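Long-range contacts in insecticidal crystal protein Cry35Ab1 (Bacillus thuringiensis, PDB 4JP0), which acts together with Cry34Ab1 as a binary insecticidal toxin against western corn rootworm, probably targeting the larval midgut epithelium: residues Phe249-Asp254 with Lys288-Tyr293; Tyr203-Tyr208 with Glu277-Glu282. All blocks are in the same frame, centred on the assembly; numbering follows the deposited sequence.

Contact 1: residues Phe249-Asp254 with Lys288-Tyr293; sequences FQINID and KIMEKY
Two backbone hydrogen bonds join the two segments on either side of the facing pair N252 and I289, whose CA atoms lie 4.0 Å apart. M290 N gives its hydrogen to I251 O (2.9 Å, 166° at the hydrogen). In the reciprocal bond I253 N reaches K288 O at 2.9 Å.

Apolar contacts flank this pairing. The I253 and Y293 side chains cross at about a right angle, with I253 CD1 3.6 Å from Y293 CZ and set obliquely to the ring. With CG1 anti to the backbone N (chi1 -170°), the ethyl branch of I253 is carried out to the phenol end of the ring, while CG2 lies against CB of K288. Across the pair, M290 runs alongside I251, its terminal CE 4.0 Å from CG2 of that isoleucine. I289 is crossed at about a right angle by Q250, its CD1 lying against CB and CD of the glutamine, and it also touches I244 of helix 240-247.

Polar groups fix the Y293 hydroxyl. The bent end of K288 places NZ at the ring edge, in its plane and 2.6 Å from Y293 OH, and E291 N donates to the same oxygen at 3.0 Å. K288 NZ also forms a salt bridge with E291 OE2. N252 lays CB and CG against K288 O, while its ND2 is bonded to E286 O and S284 OG.

The arrangement is an isolated beta bridge, tying the end of the short hairpin 249-251/257-259 to the chain just before strand 292-301 within the P42 insecticidal crystal toxin region.

Contact 2: residues Tyr203-Tyr208 with Glu277-Glu282; sequences YILKKY and EELKIE
K207 reaches from strand 202-221 to the end of helix 272-279, where its ammonium group meets the backbone. NZ donates to L279 O at 2.9 Å, lying in the carbonyl plane with a C=O...N angle of 155°. K280 O is also near, 2.8 Å from K207 NZ. The lysine side chain leaves the strand with CG anti to the backbone N and then bends at chi3 (78°), which swings NZ to L279 O. K280, the first residue past the helix to leave helical geometry, has positive phi (56°), where the chain turns out of the helix. Such a buried ammonium would probably be stabilised by the partial negative charge at a helix C-terminal end.

Apolar contacts lie beside this link. L205 and L279 cross at about a right angle: L279 CD1 sits 3.6 Å from CD2 of L205 and also touches its CG. The other methyl, L279 CD2, packs on the strand's backbone carbonyl, 3.6 Å from L205 O. The aliphatic part of K207 slides past I281 in the opposite direction, with K207 CD 3.6 Å from I281 CG1, so the isoleucine lines the lysine's path to L279 O.

The helix end thereby rests on one face of the antiparallel sheet in which strand 202-221 lies between strands 174-182 and 307-323. L279 also leans on T179 of the former and K207 on T316 of the latter; backbone bonds from L205 to T179 and from K207 to M176 hold the strand to its neighbour 174-182.

The segments alternate along the chain: 203-208 of contact 2 comes first, then 249-254 of contact 1, 277-282 of contact 2 and 288-293 of contact 1. The centres are about 17 Å apart, and the nearest atoms come within about 5 Å without touching. All four segments fall within the P42 insecticidal crystal toxin region. Helix 272-279 belongs to the excursion between the paired strands 225-234 and 292-301: contact 1 pairs parts of the chain ahead of and beyond this helix, and contact 2 lays the end of the helix on the four-stranded sheet through strand 202-221.

Contact 1: residues Phe249-Asp254 with Lys288-Tyr293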
# COMPACT_ATOMS: atom_id res chain seq x y z
N PHE A 249 -2.66 -1.28 8.16
CA PHE A 249 -3.89 -0.62 7.70
C PHE A 249 -4.98 -1.65 7.43
O PHE A 249 -4.69 -2.84 7.30
CB PHE A 249 -3.69 0.40 6.56
CG PHE A 249 -3.40 -0.19 5.21
CD1 PHE A 249 -4.43 -0.45 4.31
CD2 PHE A 249 -2.09 -0.35 4.78
CE1 PHE A 249 -4.17 -0.94 3.07
CE2 PHE A 249 -1.81 -0.85 3.54
CZ PHE A 249 -2.83 -1.14 2.67
N GLN A 250 -6.22 -1.16 7.40
CA GLN A 250 -7.39 -2.01 7.12
C GLN A 250 -8.24 -1.41 6.02
O GLN A 250 -8.11 -0.21 5.71
CB GLN A 250 -8.26 -2.19 8.37
CG GLN A 250 -8.88 -0.89 8.89
CD GLN A 250 -9.49 -1.05 10.28
OE1 GLN A 250 -8.88 -1.64 11.16
NE2 GLN A 250 -10.69 -0.50 10.48
N ILE A 251 -9.11 -2.23 5.44
CA ILE A 251 -10.04 -1.75 4.44
C ILE A 251 -11.37 -1.63 5.14
O ILE A 251 -11.83 -2.58 5.75
CB ILE A 251 -10.17 -2.68 3.26
CG1 ILE A 251 -8.80 -2.95 2.60
CG2 ILE A 251 -11.07 -2.03 2.25
CD1 ILE A 251 -8.08 -1.72 2.21
N ASN A 252 -11.96 -0.44 5.08
CA ASN A 252 -13.26 -0.22 5.72
C ASN A 252 -14.43 -0.49 4.78
O ASN A 252 -14.24 -0.80 3.60
CB ASN A 252 -13.34 1.20 6.28
CG ASN A 252 -12.65 1.32 7.60
OD1 ASN A 252 -12.10 0.34 8.11
ND2 ASN A 252 -12.67 2.53 8.17
N ILE A 253 -15.65 -0.36 5.30
CA ILE A 253 -16.84 -0.75 4.54
C ILE A 253 -17.02 0.01 3.21
O ILE A 253 -17.70 -0.43 2.26
CB ILE A 253 -18.08 -0.63 5.50
CG1 ILE A 253 -19.33 -1.26 4.89
CG2 ILE A 253 -18.33 0.82 5.89
CD1 ILE A 253 -20.43 -1.51 5.91
N ASP A 254 -16.40 1.16 3.22
CA ASP A 254 -16.19 2.17 2.21
C ASP A 254 -15.26 1.64 1.08
O ASP A 254 -15.15 2.22 -0.02
CB ASP A 254 -15.37 3.23 3.05
CG ASP A 254 -15.10 4.54 2.31
OD1 ASP A 254 -14.45 4.53 1.23
OD2 ASP A 254 -15.46 5.64 2.76
N LYS A 288 -16.38 1.83 10.16
CA LYS A 288 -16.55 0.38 10.25
C LYS A 288 -15.60 -0.39 9.33
O LYS A 288 -15.56 -0.11 8.15
CB LYS A 288 -18.00 -0.01 9.93
CG LYS A 288 -18.30 -1.48 10.16
CD LYS A 288 -19.78 -1.78 9.95
CE LYS A 288 -20.18 -3.19 10.46
NZ LYS A 288 -19.62 -4.34 9.66
N ILE A 289 -14.87 -1.35 9.88
CA ILE A 289 -13.99 -2.23 9.12
C ILE A 289 -14.80 -3.11 8.20
O ILE A 289 -15.89 -3.52 8.57
CB ILE A 289 -13.17 -3.12 10.08
CG1 ILE A 289 -12.08 -3.87 9.32
CG2 ILE A 289 -14.06 -4.11 10.79
CD1 ILE A 289 -10.98 -4.45 10.21
N MET A 290 -14.30 -3.42 7.01
CA MET A 290 -15.08 -4.29 6.14
C MET A 290 -15.19 -5.72 6.67
O MET A 290 -14.18 -6.36 6.99
CB MET A 290 -14.51 -4.37 4.73
CG MET A 290 -15.43 -5.20 3.81
SD MET A 290 -14.65 -5.46 2.26
CE MET A 290 -14.65 -3.79 1.60
N GLU A 291 -16.40 -6.24 6.74
CA GLU A 291 -16.57 -7.64 7.06
C GLU A 291 -17.29 -8.36 5.93
O GLU A 291 -17.06 -8.08 4.80
CB GLU A 291 -17.27 -7.84 8.38
CG GLU A 291 -17.20 -6.68 9.31
CD GLU A 291 -17.83 -6.94 10.65
OE1 GLU A 291 -18.53 -7.96 10.84
OE2 GLU A 291 -17.57 -6.11 11.52
N LYS A 292 -18.14 -9.30 6.27
CA LYS A 292 -18.95 -10.04 5.31
C LYS A 292 -20.41 -9.54 5.41
O LYS A 292 -20.98 -9.54 6.50
CB LYS A 292 -18.86 -11.54 5.63
CG LYS A 292 -19.67 -12.45 4.73
CD LYS A 292 -19.30 -13.92 4.97
CE LYS A 292 -20.07 -14.87 4.03
NZ LYS A 292 -19.26 -16.07 3.59
N TYR A 293 -20.99 -9.11 4.29
CA TYR A 293 -22.37 -8.58 4.28
C TYR A 293 -23.32 -9.23 3.29
O TYR A 293 -22.91 -10.00 2.43
CB TYR A 293 -22.36 -7.08 4.00
CG TYR A 293 -21.39 -6.33 4.86
CD1 TYR A 293 -20.18 -5.89 4.34
CD2 TYR A 293 -21.67 -6.09 6.21
CE1 TYR A 293 -19.28 -5.22 5.13
CE2 TYR A 293 -20.78 -5.43 7.00
CZ TYR A 293 -19.58 -4.99 6.46
OH TYR A 293 -18.68 -4.32 7.24

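Contact 2: residues Tyr203-Tyr208 with Glu277-Glu282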
# COMPACT_ATOMS: atom_id res chain seq x y z
N TYR A 203 9.64 -4.08 -0.49
CA TYR A 203 8.63 -5.09 -0.88
C TYR A 203 7.77 -4.49 -1.98
O TYR A 203 7.65 -3.27 -2.08
CB TYR A 203 7.72 -5.42 0.32
CG TYR A 203 8.35 -6.41 1.31
CD1 TYR A 203 9.53 -6.10 1.96
CD2 TYR A 203 7.72 -7.65 1.59
CE1 TYR A 203 10.13 -7.02 2.85
CE2 TYR A 203 8.26 -8.53 2.45
CZ TYR A 203 9.47 -8.21 3.10
OH TYR A 203 10.01 -9.12 3.98
N ILE A 204 7.13 -5.35 -2.78
CA ILE A 204 6.21 -4.91 -3.81
C ILE A 204 4.78 -5.10 -3.34
O ILE A 204 4.36 -6.20 -2.95
CB ILE A 204 6.44 -5.73 -5.10
CG1 ILE A 204 7.84 -5.50 -5.62
CG2 ILE A 204 5.46 -5.32 -6.23
CD1 ILE A 204 8.26 -6.56 -6.69
N LEU A 205 4.03 -4.02 -3.35
CA LEU A 205 2.60 -4.06 -2.99
C LEU A 205 1.79 -3.76 -4.29
O LEU A 205 1.95 -2.71 -4.93
CB LEU A 205 2.32 -3.06 -1.85
CG LEU A 205 0.88 -2.86 -1.39
CD1 LEU A 205 0.20 -4.19 -1.03
CD2 LEU A 205 0.82 -1.86 -0.22
N LYS A 206 0.96 -4.72 -4.68
CA LYS A 206 0.20 -4.63 -5.90
C LYS A 206 -1.26 -4.53 -5.57
O LYS A 206 -1.71 -5.07 -4.54
CB LYS A 206 0.34 -5.93 -6.68
CG LYS A 206 1.74 -6.37 -6.96
CD LYS A 206 1.72 -7.51 -7.97
CE LYS A 206 3.08 -8.13 -8.15
NZ LYS A 206 3.11 -9.16 -9.19
N LYS A 207 -1.98 -3.84 -6.45
CA LYS A 207 -3.45 -3.79 -6.39
C LYS A 207 -4.05 -4.26 -7.71
O LYS A 207 -3.86 -3.61 -8.75
CB LYS A 207 -3.99 -2.39 -6.09
CG LYS A 207 -5.47 -2.45 -5.68
CD LYS A 207 -6.17 -1.07 -5.52
CE LYS A 207 -6.54 -0.46 -6.88
NZ LYS A 207 -7.26 0.85 -6.73
N TYR A 208 -4.75 -5.40 -7.68
CA TYR A 208 -5.44 -5.92 -8.84
C TYR A 208 -6.92 -5.70 -8.67
O TYR A 208 -7.44 -5.71 -7.54
CB TYR A 208 -5.25 -7.43 -8.95
CG TYR A 208 -3.84 -7.87 -9.30
CD1 TYR A 208 -2.97 -8.34 -8.31
CD2 TYR A 208 -3.39 -7.84 -10.60
CE1 TYR A 208 -1.65 -8.74 -8.65
CE2 TYR A 208 -2.09 -8.26 -10.92
CZ TYR A 208 -1.24 -8.71 -9.94
OH TYR A 208 0.05 -9.12 -10.28
N GLU A 277 -1.91 7.56 -3.79
CA GLU A 277 -1.61 7.93 -5.15
C GLU A 277 -1.19 6.76 -6.07
O GLU A 277 -1.69 6.66 -7.19
CB GLU A 277 -0.56 9.06 -5.15
CG GLU A 277 -1.07 10.32 -4.49
CD GLU A 277 -0.18 11.52 -4.75
OE1 GLU A 277 0.79 11.39 -5.57
OE2 GLU A 277 -0.47 12.59 -4.16
N GLU A 278 -0.30 5.90 -5.60
CA GLU A 278 0.27 4.84 -6.43
C GLU A 278 -0.61 3.59 -6.49
O GLU A 278 -0.58 2.84 -7.47
CB GLU A 278 1.73 4.53 -6.00
CG GLU A 278 2.65 5.74 -6.20
CD GLU A 278 4.10 5.50 -5.77
OE1 GLU A 278 4.48 4.33 -5.55
OE2 GLU A 278 4.89 6.49 -5.66
N LEU A 279 -1.43 3.37 -5.47
CA LEU A 279 -2.36 2.25 -5.55
C LEU A 279 -3.77 2.67 -5.91
O LEU A 279 -4.61 1.82 -6.20
CB LEU A 279 -2.36 1.47 -4.25
CG LEU A 279 -1.00 0.86 -3.89
CD1 LEU A 279 -1.12 0.06 -2.62
CD2 LEU A 279 -0.50 -0.03 -5.05
N LYS A 280 -4.00 3.99 -5.92
CA LYS A 280 -5.33 4.55 -6.22
C LYS A 280 -6.39 4.00 -5.31
O LYS A 280 -7.45 3.52 -5.77
CB LYS A 280 -5.73 4.34 -7.70
CG LYS A 280 -4.59 4.61 -8.66
CD LYS A 280 -4.90 4.03 -10.04
CE LYS A 280 -4.16 4.79 -11.14
NZ LYS A 280 -5.09 5.10 -12.30
N ILE A 281 -6.11 4.09 -4.02
CA ILE A 281 -7.06 3.66 -3.01
C ILE A 281 -7.43 4.90 -2.21
O ILE A 281 -6.56 5.63 -1.77
CB ILE A 281 -6.38 2.65 -2.09
CG1 ILE A 281 -6.13 1.33 -2.82
CG2 ILE A 281 -7.23 2.39 -0.87
CD1 ILE A 281 -5.20 0.45 -2.06
N GLU A 282 -8.72 5.13 -2.05
CA GLU A 282 -9.19 6.29 -1.32
C GLU A 282 -9.03 6.10 0.18
O GLU A 282 -9.02 4.98 0.68
CB GLU A 282 -10.68 6.52 -1.66
CG GLU A 282 -10.89 7.02 -3.08
CD GLU A 282 -12.34 7.31 -3.43
OE1 GLU A 282 -13.26 6.95 -2.64
OE2 GLU A 282 -12.56 7.92 -4.51